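Local coordinates for protein diadenosine Tetraphosphate Hydrolase (Caenorhabditis elegans, PDB 1KTG) that hydrolyses diadenosine tetraphosphate asymmetrically into AMP and ATP with the help of divalent metal ions, as a member of the Nudix family, at residues A[18-23]-A[110-115]; A[22-27]-A[103-108]. All blocks are in the same frame, centred on the assembly; numbering follows the deposited sequence.

Overall arrangement
Both contacts are made by strand 17-25, one after the other along it, and their centres lie about 14 Å apart. Contact 2 joins its later half to the start of strand 104-110, antiparallel within the mixed sheet of the Nudix fold; contact 1 takes up the end of that partner strand and the helix 112-119 that follows it. They share L22 and L23, and a salt bridge from K108 NZ to D114 OD1 (2.8 Å) ties strand to helix between them. The shared strand thus reaches from near the magnesium cluster of the Nudix site, where E103 stands, to its far end, where E111 holds a separate magnesium ion.

Contact 1: residues A[18-23]-A[110-115]; sequences IEFLLL and CELEDA. With MG (magnesium ion), chain E.
F20 and C110 clasp each other's backbones as an antiparallel hydrogen-bonded pair: F20 N reaches C110 O over 2.7 Å and C110 N returns a bond to F20 O, both almost straight at hydrogen. The same C110 O lies near the plane of the F20 ring, at its edge, and also takes a CA-H contact from E19. With CG anti to its carbonyl carbon (chi1 -60°), F20 lies alongside L112, both side chains pointing the same way, and its CE1 meets L112 CD1 at 4.1 Å. A115, small enough to let the helix come close to the strand, offers CB to F20 CB and to the CD1 branch of L22; that branch also touches C110 SG, 4.0 Å away. Were F20 cut back to an alanine, a gap would probably open beside L112 and A115, leaving the first turn of the helix less firmly seated on the strand.

Toward I18 and E19, water takes over from hydrocarbon. One water donates to I18 O and accepts from L112 N, bridging the strand to the start of the helix. E111 has an extended chain, and its OE2 binds a magnesium ion at 2.0 Å. Two of that ion's waters donate to E19 OE2, so the two carboxylates, with OE2 of E19 and OE2 of E111 4.9 Å apart, are joined through metal and solvent; the cation probably eases their repulsion, as should the salt bridges from E19 to R12 and from E111 to K17. E111 occupies the N-cap position of helix 112-119, where the chain leaves the sheet just after C110. This strand-to-helix turn, with the helix packed back against the neighbouring strand, belongs to the alpha-beta-alpha sandwich of the Nudix fold.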
ATOM      1  N   ILE A  18      -6.230  -1.449 -14.471  1.00  6.02           N
ATOM      2  CA  ILE A  18      -5.632  -1.062 -13.206  1.00  6.32           C
ATOM      3  C   ILE A  18      -5.444  -2.302 -12.329  1.00  6.07           C
ATOM      4  O   ILE A  18      -6.351  -3.140 -12.214  1.00  6.37           O
ATOM      5  CB  ILE A  18      -6.531  -0.052 -12.467  1.00  6.53           C
ATOM      6  CG1 ILE A  18      -6.673   1.251 -13.269  1.00  8.06           C
ATOM      7  CG2 ILE A  18      -5.981   0.228 -11.070  1.00  6.71           C
ATOM      8  CD1 ILE A  18      -5.419   2.051 -13.364  1.00  8.54           C
ATOM      9  N   GLU A  19      -4.256  -2.432 -11.756  1.00  5.95           N
ATOM     10  CA  GLU A  19      -3.944  -3.494 -10.809  1.00  6.11           C
ATOM     11  C   GLU A  19      -3.245  -2.875  -9.614  1.00  6.16           C
ATOM     12  O   GLU A  19      -2.445  -1.952  -9.779  1.00  5.79           O
ATOM     13  CB  GLU A  19      -3.044  -4.556 -11.443  1.00  6.28           C
ATOM     14  CG  GLU A  19      -3.699  -5.302 -12.593  1.00  5.78           C
ATOM     15  CD  GLU A  19      -2.809  -6.405 -13.168  1.00  6.74           C
ATOM     16  OE1 GLU A  19      -1.576  -6.321 -13.017  1.00  4.75           O
ATOM     17  OE2 GLU A  19      -3.342  -7.350 -13.778  1.00  6.16           O
ATOM     18  N   PHE A  20      -3.582  -3.366  -8.424  1.00  5.46           N
ATOM     19  CA  PHE A  20      -2.987  -2.927  -7.151  1.00  5.44           C
ATOM     20  C   PHE A  20      -2.005  -3.965  -6.583  1.00  6.04           C
ATOM     21  O   PHE A  20      -2.274  -5.182  -6.608  1.00  6.00           O
ATOM     22  CB  PHE A  20      -4.095  -2.672  -6.116  1.00  5.19           C
ATOM     23  CG  PHE A  20      -5.081  -1.621  -6.540  1.00  4.50           C
ATOM     24  CD1 PHE A  20      -6.251  -1.979  -7.174  1.00  6.23           C
ATOM     25  CD2 PHE A  20      -4.807  -0.275  -6.347  1.00  7.13           C
ATOM     26  CE1 PHE A  20      -7.158  -1.017  -7.593  1.00  6.59           C
ATOM     27  CE2 PHE A  20      -5.710   0.695  -6.758  1.00  7.74           C
ATOM     28  CZ  PHE A  20      -6.883   0.314  -7.392  1.00  7.72           C
ATOM     29  N   LEU A  21      -0.882  -3.495  -6.048  1.00  5.59           N
ATOM     30  CA  LEU A  21       0.123  -4.392  -5.489  1.00  6.05           C
ATOM     31  C   LEU A  21      -0.162  -4.705  -4.020  1.00  6.45           C
ATOM     32  O   LEU A  21      -0.286  -3.804  -3.203  1.00  6.85           O
ATOM     33  CB  LEU A  21       1.529  -3.792  -5.622  1.00  6.21           C
ATOM     34  CG  LEU A  21       2.686  -4.630  -5.048  1.00  6.39           C
ATOM     35  CD1 LEU A  21       2.836  -5.965  -5.773  1.00  5.58           C
ATOM     36  CD2 LEU A  21       4.006  -3.856  -5.058  1.00  6.18           C
ATOM     37  N   LEU A  22      -0.286  -5.984  -3.702  1.00  6.41           N
ATOM     38  CA  LEU A  22      -0.454  -6.415  -2.327  1.00  6.45           C
ATOM     39  C   LEU A  22       0.697  -7.337  -1.960  1.00  6.62           C
ATOM     40  O   LEU A  22       1.170  -8.127  -2.804  1.00  6.11           O
ATOM     41  CB  LEU A  22      -1.792  -7.125  -2.121  1.00  6.51           C
ATOM     42  CG  LEU A  22      -3.036  -6.253  -2.293  1.00  7.37           C
ATOM     43  CD1 LEU A  22      -4.282  -7.101  -2.086  1.00  7.32           C
ATOM     44  CD2 LEU A  22      -3.039  -5.082  -1.329  1.00  8.23           C
ATOM     45  N   LEU A  23       1.124  -7.234  -0.696  1.00  6.02           N
ATOM     46  CA  LEU A  23       2.207  -8.040  -0.122  1.00  5.81           C
ATOM     47  C   LEU A  23       1.684  -8.900   1.036  1.00  6.03           C
ATOM     48  O   LEU A  23       0.907  -8.449   1.880  1.00  5.79           O
ATOM     49  CB  LEU A  23       3.320  -7.142   0.413  1.00  5.88           C
ATOM     50  CG  LEU A  23       3.832  -6.019  -0.479  1.00  5.77           C
ATOM     51  CD1 LEU A  23       4.917  -5.255   0.268  1.00  5.51           C
ATOM     52  CD2 LEU A  23       4.364  -6.559  -1.795  1.00  6.88           C
ATOM     53  N   CYS A 110      -3.230  -7.211  -8.278  1.00  5.75           N
ATOM     54  CA  CYS A 110      -4.650  -7.526  -8.224  1.00  5.30           C
ATOM     55  C   CYS A 110      -5.581  -6.471  -8.790  1.00  5.24           C
ATOM     56  O   CYS A 110      -5.460  -5.301  -8.456  1.00  4.63           O
ATOM     57  CB  CYS A 110      -5.075  -7.717  -6.767  1.00  5.24           C
ATOM     58  SG  CYS A 110      -3.955  -8.701  -5.747  1.00  6.58           S
ATOM     59  N   GLU A 111      -6.529  -6.919  -9.613  1.00  4.75           N
ATOM     60  CA  GLU A 111      -7.629  -6.073 -10.051  1.00  5.27           C
ATOM     61  C   GLU A 111      -8.470  -5.708  -8.812  1.00  5.43           C
ATOM     62  O   GLU A 111      -8.447  -6.407  -7.798  1.00  6.30           O
ATOM     63  CB  GLU A 111      -8.471  -6.770 -11.114  1.00  5.29           C
ATOM     64  CG  GLU A 111      -7.756  -6.895 -12.445  1.00  6.04           C
ATOM     65  CD  GLU A 111      -8.620  -7.543 -13.514  1.00  6.96           C
ATOM     66  OE1 GLU A 111      -9.837  -7.279 -13.523  1.00  6.95           O
ATOM     67  OE2 GLU A 111      -8.074  -8.292 -14.351  1.00  6.83           O
ATOM     68  N   LEU A 112      -9.192  -4.601  -8.891  1.00  5.31           N
ATOM     69  CA  LEU A 112      -9.914  -4.064  -7.737  1.00  5.50           C
ATOM     70  C   LEU A 112     -10.682  -5.067  -6.865  1.00  5.51           C
ATOM     71  O   LEU A 112     -10.517  -5.098  -5.653  1.00  5.34           O
ATOM     72  CB  LEU A 112     -10.878  -2.978  -8.197  1.00  5.40           C
ATOM     73  CG  LEU A 112     -11.751  -2.408  -7.077  1.00  6.04           C
ATOM     74  CD1 LEU A 112     -10.904  -1.679  -6.041  1.00  6.61           C
ATOM     75  CD2 LEU A 112     -12.792  -1.489  -7.664  1.00  7.67           C
ATOM     76  N   GLU A 113     -11.549  -5.864  -7.470  1.00  5.55           N
ATOM     77  CA  GLU A 113     -12.377  -6.758  -6.672  1.00  5.73           C
ATOM     78  C   GLU A 113     -11.561  -7.838  -5.971  1.00  5.49           C
ATOM     79  O   GLU A 113     -11.828  -8.184  -4.820  1.00  5.76           O
ATOM     80  CB  GLU A 113     -13.471  -7.356  -7.533  1.00  6.00           C
ATOM     81  CG  GLU A 113     -14.458  -6.303  -8.043  1.00  7.36           C
ATOM     82  CD  GLU A 113     -15.168  -5.533  -6.932  1.00  8.92           C
ATOM     83  OE1 GLU A 113     -15.309  -6.057  -5.800  1.00  8.97           O
ATOM     84  OE2 GLU A 113     -15.598  -4.390  -7.200  1.00 10.42           O
ATOM     85  N   ASP A 114     -10.556  -8.348  -6.673  1.00  5.17           N
ATOM     86  CA  ASP A 114      -9.665  -9.365  -6.139  1.00  5.01           C
ATOM     87  C   ASP A 114      -8.830  -8.774  -5.009  1.00  5.26           C
ATOM     88  O   ASP A 114      -8.603  -9.415  -3.964  1.00  4.54           O
ATOM     89  CB  ASP A 114      -8.755  -9.868  -7.261  1.00  5.23           C
ATOM     90  CG  ASP A 114      -7.910 -11.040  -6.848  1.00  5.78           C
ATOM     91  OD1 ASP A 114      -6.694 -11.051  -7.176  1.00  5.24           O
ATOM     92  OD2 ASP A 114      -8.373 -12.002  -6.202  1.00  6.21           O
ATOM     93  N   ALA A 115      -8.371  -7.544  -5.215  1.00  5.29           N
ATOM     94  CA  ALA A 115      -7.596  -6.861  -4.196  1.00  5.82           C
ATOM     95  C   ALA A 115      -8.421  -6.711  -2.922  1.00  5.65           C
ATOM     96  O   ALA A 115      -7.915  -6.919  -1.812  1.00  5.59           O
ATOM     97  CB  ALA A 115      -7.121  -5.504  -4.701  1.00  5.73           C
TER
HETATM   98 MG    MG E 501      -6.315  -9.169 -14.949  1.00 11.07          MG
HETATM   99  O   HOH W   1      -8.977  -2.860 -11.192  1.00 11.97           O
HETATM  100  O   HOH W   2      -5.354  -7.279 -15.481  1.00 10.44           O
HETATM  101  O   HOH W   3      -5.251  -8.933 -13.090  1.00  7.48           O

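Contact 2: residues A[22-27]-A[103-108]; sequences LLQASY and EHQNWK. With MG (magnesium ion), chain I; MG (magnesium ion), chain H; OH (hydroxide ion), chain D.
Q24 O is gripped by the backbone N of Q105 at 2.8 Å, and H104 crowds the same oxygen with its CA and CB. That oxygen also lies near the plane of the H104 ring, at its edge. Over one face of that ring sits L23: its CD1 is 4.1 Å from the ring centroid and only 3° off the normal, a CH-pi contact in which the side chains cross at about a right angle. L23 reaches this position with CG anti to its carbonyl carbon (chi1 -48°), while its CD2 branch packs against W107 CB at 3.7 Å. A branched leucine suits the spot because each methyl serves a different neighbour.

Strands 17-25 and 104-110 run antiparallel here, adjacent in the mixed sheet of the Nudix fold, where E56 of helix 45-57, within the Nudix box, touches both L23 and H104. L22 and K108 form a hydrogen-bonded pair, with L22 N to K108 O at 3.0 Å and a matching return bond; L23 and W107 follow as a non-hydrogen-bonded pair. The chain turns a corner at Q105, and beyond it S26 N bonds to E103 O at 3.0 Å.

This bond ties down the backbone of E103, whose extended side chain ends in the metal cluster. Its carboxylate bridges two magnesium ions, OE1 binding one at 2.2 Å and OE2 the other at 2.1 Å; a hydroxide ion links the same pair. A glutamate suits the place by offering one oxygen to each cation, and E52 and E56 of the Nudix box join E103 on the magnesium ion that OE1 binds.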
ATOM      1  N   LEU A  22      -0.286  -5.984  -3.702  1.00  6.41           N
ATOM      2  CA  LEU A  22      -0.454  -6.415  -2.327  1.00  6.45           C
ATOM      3  C   LEU A  22       0.697  -7.337  -1.960  1.00  6.62           C
ATOM      4  O   LEU A  22       1.170  -8.127  -2.804  1.00  6.11           O
ATOM      5  CB  LEU A  22      -1.792  -7.125  -2.121  1.00  6.51           C
ATOM      6  CG  LEU A  22      -3.036  -6.253  -2.293  1.00  7.37           C
ATOM      7  CD1 LEU A  22      -4.282  -7.101  -2.086  1.00  7.32           C
ATOM      8  CD2 LEU A  22      -3.039  -5.082  -1.329  1.00  8.23           C
ATOM      9  N   LEU A  23       1.124  -7.234  -0.696  1.00  6.02           N
ATOM     10  CA  LEU A  23       2.207  -8.040  -0.122  1.00  5.81           C
ATOM     11  C   LEU A  23       1.684  -8.900   1.036  1.00  6.03           C
ATOM     12  O   LEU A  23       0.907  -8.449   1.880  1.00  5.79           O
ATOM     13  CB  LEU A  23       3.320  -7.142   0.413  1.00  5.88           C
ATOM     14  CG  LEU A  23       3.832  -6.019  -0.479  1.00  5.77           C
ATOM     15  CD1 LEU A  23       4.917  -5.255   0.268  1.00  5.51           C
ATOM     16  CD2 LEU A  23       4.364  -6.559  -1.795  1.00  6.88           C
ATOM     17  N   GLN A  24       2.119 -10.146   1.071  1.00  5.30           N
ATOM     18  CA  GLN A  24       1.681 -11.066   2.098  1.00  5.63           C
ATOM     19  C   GLN A  24       2.731 -11.157   3.199  1.00  5.42           C
ATOM     20  O   GLN A  24       3.896 -11.494   2.944  1.00  4.95           O
ATOM     21  CB  GLN A  24       1.413 -12.443   1.498  1.00  5.68           C
ATOM     22  CG  GLN A  24       0.667 -13.343   2.431  1.00  6.01           C
ATOM     23  CD  GLN A  24       0.613 -14.775   1.953  1.00  6.81           C
ATOM     24  OE1 GLN A  24       1.520 -15.241   1.260  1.00  6.78           O
ATOM     25  NE2 GLN A  24      -0.444 -15.484   2.338  1.00  6.77           N
ATOM     26  N   ALA A  25       2.313 -10.850   4.424  1.00  5.77           N
ATOM     27  CA  ALA A  25       3.207 -10.865   5.571  1.00  5.94           C
ATOM     28  C   ALA A  25       3.788 -12.250   5.779  1.00  6.18           C
ATOM     29  O   ALA A  25       3.108 -13.253   5.600  1.00  5.77           O
ATOM     30  CB  ALA A  25       2.470 -10.434   6.815  1.00  6.16           C
ATOM     31  N   SER A  26       5.044 -12.295   6.200  1.00  6.27           N
ATOM     32  CA  SER A  26       5.733 -13.559   6.435  1.00  6.97           C
ATOM     33  C   SER A  26       5.475 -14.103   7.840  1.00  7.64           C
ATOM     34  O   SER A  26       5.942 -15.190   8.191  1.00  7.64           O
ATOM     35  CB  SER A  26       7.228 -13.350   6.247  1.00  7.33           C
ATOM     36  OG  SER A  26       7.707 -12.434   7.211  1.00  7.58           O
ATOM     37  N   TYR A  27       4.746 -13.329   8.635  1.00  8.45           N
ATOM     38  CA  TYR A  27       4.421 -13.686  10.009  1.00  9.41           C
ATOM     39  C   TYR A  27       2.896 -13.812  10.108  1.00  9.57           C
ATOM     40  O   TYR A  27       2.177 -13.031   9.498  1.00  9.28           O
ATOM     41  CB  TYR A  27       4.927 -12.588  10.954  1.00  9.70           C
ATOM     42  N   GLU A 103      10.113  -9.342   5.695  1.00  6.74           N
ATOM     43  CA  GLU A 103       8.778  -9.035   6.230  1.00  6.41           C
ATOM     44  C   GLU A 103       7.609  -9.614   5.418  1.00  6.33           C
ATOM     45  O   GLU A 103       6.484  -9.666   5.914  1.00  5.70           O
ATOM     46  CB  GLU A 103       8.616  -7.526   6.430  1.00  6.12           C
ATOM     47  CG  GLU A 103       9.484  -7.007   7.569  1.00  6.84           C
ATOM     48  CD  GLU A 103       9.241  -5.562   7.941  1.00  6.56           C
ATOM     49  OE1 GLU A 103       8.593  -4.818   7.170  1.00  6.74           O
ATOM     50  OE2 GLU A 103       9.718  -5.178   9.023  1.00  7.43           O
ATOM     51  N   HIS A 104       7.880 -10.057   4.186  1.00  6.00           N
ATOM     52  CA  HIS A 104       6.846 -10.604   3.310  1.00  6.30           C
ATOM     53  C   HIS A 104       7.278 -11.879   2.600  1.00  6.44           C
ATOM     54  O   HIS A 104       8.475 -12.124   2.403  1.00  6.65           O
ATOM     55  CB  HIS A 104       6.354  -9.533   2.330  1.00  6.10           C
ATOM     56  CG  HIS A 104       5.788  -8.349   3.038  1.00  6.52           C
ATOM     57  ND1 HIS A 104       6.582  -7.323   3.498  1.00  7.73           N
ATOM     58  CD2 HIS A 104       4.531  -8.080   3.470  1.00  6.70           C
ATOM     59  CE1 HIS A 104       5.833  -6.454   4.151  1.00  8.40           C
ATOM     60  NE2 HIS A 104       4.587  -6.890   4.153  1.00  5.65           N
ATOM     61  N   GLN A 105       6.288 -12.699   2.244  1.00  6.18           N
ATOM     62  CA  GLN A 105       6.561 -14.012   1.679  1.00  5.85           C
ATOM     63  C   GLN A 105       5.994 -14.197   0.277  1.00  5.39           C
ATOM     64  O   GLN A 105       6.265 -15.211  -0.364  1.00  5.64           O
ATOM     65  CB  GLN A 105       6.027 -15.109   2.608  1.00  6.10           C
ATOM     66  CG  GLN A 105       4.512 -15.055   2.866  1.00  6.71           C
ATOM     67  CD  GLN A 105       4.031 -16.220   3.711  1.00  8.67           C
ATOM     68  OE1 GLN A 105       2.991 -16.814   3.433  1.00 10.20           O
ATOM     69  NE2 GLN A 105       4.797 -16.558   4.737  1.00  6.63           N
ATOM     70  N   ASN A 106       5.209 -13.232  -0.196  1.00  4.43           N
ATOM     71  CA  ASN A 106       4.639 -13.308  -1.544  1.00  4.93           C
ATOM     72  C   ASN A 106       3.996 -11.973  -1.898  1.00  4.75           C
ATOM     73  O   ASN A 106       3.886 -11.091  -1.053  1.00  5.80           O
ATOM     74  CB  ASN A 106       3.580 -14.421  -1.590  1.00  3.87           C
ATOM     75  CG  ASN A 106       3.285 -14.927  -3.016  1.00  5.11           C
ATOM     76  OD1 ASN A 106       2.358 -15.711  -3.219  1.00  6.99           O
ATOM     77  ND2 ASN A 106       4.084 -14.505  -3.987  1.00  2.79           N
ATOM     78  N   TRP A 107       3.610 -11.808  -3.154  1.00  5.37           N
ATOM     79  CA  TRP A 107       2.920 -10.603  -3.584  1.00  5.31           C
ATOM     80  C   TRP A 107       1.981 -10.966  -4.708  1.00  5.20           C
ATOM     81  O   TRP A 107       2.040 -12.064  -5.241  1.00  5.06           O
ATOM     82  CB  TRP A 107       3.907  -9.510  -4.035  1.00  5.89           C
ATOM     83  CG  TRP A 107       4.516  -9.699  -5.406  1.00  5.77           C
ATOM     84  CD1 TRP A 107       3.985  -9.295  -6.596  1.00  5.98           C
ATOM     85  CD2 TRP A 107       5.778 -10.298  -5.720  1.00  5.85           C
ATOM     86  NE1 TRP A 107       4.827  -9.625  -7.629  1.00  8.01           N
ATOM     87  CE2 TRP A 107       5.940 -10.233  -7.116  1.00  5.95           C
ATOM     88  CE3 TRP A 107       6.795 -10.878  -4.959  1.00  5.03           C
ATOM     89  CZ2 TRP A 107       7.063 -10.739  -7.765  1.00  7.02           C
ATOM     90  CZ3 TRP A 107       7.909 -11.381  -5.607  1.00  6.68           C
ATOM     91  CH2 TRP A 107       8.033 -11.311  -6.993  1.00  5.43           C
ATOM     92  N   LYS A 108       1.102 -10.041  -5.065  1.00  5.65           N
ATOM     93  CA  LYS A 108       0.195 -10.254  -6.187  1.00  5.18           C
ATOM     94  C   LYS A 108      -0.238  -8.921  -6.759  1.00  5.27           C
ATOM     95  O   LYS A 108      -0.455  -7.956  -6.020  1.00  4.94           O
ATOM     96  CB  LYS A 108      -1.040 -11.042  -5.760  1.00  5.51           C
ATOM     97  CG  LYS A 108      -1.858 -11.570  -6.936  1.00  5.61           C
ATOM     98  CD  LYS A 108      -3.032 -12.427  -6.460  1.00  6.50           C
ATOM     99  CE  LYS A 108      -3.955 -12.868  -7.591  1.00  5.02           C
ATOM    100  NZ  LYS A 108      -5.265 -13.403  -7.056  1.00  4.35           N
TER
HETATM  101 MG    MG I 505       8.296  -2.680   6.921  1.00  8.41          MG
HETATM  102 MG    MG H 504       9.532  -3.462  10.160  1.00 12.54          MG
HETATM  103  O    OH D 506       9.613  -2.249   8.580  1.00  9.09           O
HETATM  104  O   HOH W   4       9.646  -1.553  11.356  1.00  9.10           O
HETATM  105  O   HOH W   5       9.607  -4.636  11.960  1.00 13.16           O
HETATM  106  O   HOH W   6      11.794  -3.475  10.151  1.00 13.82           O
HETATM  107  O   HOH W   7      10.175  -2.770   5.816  1.00  7.63           O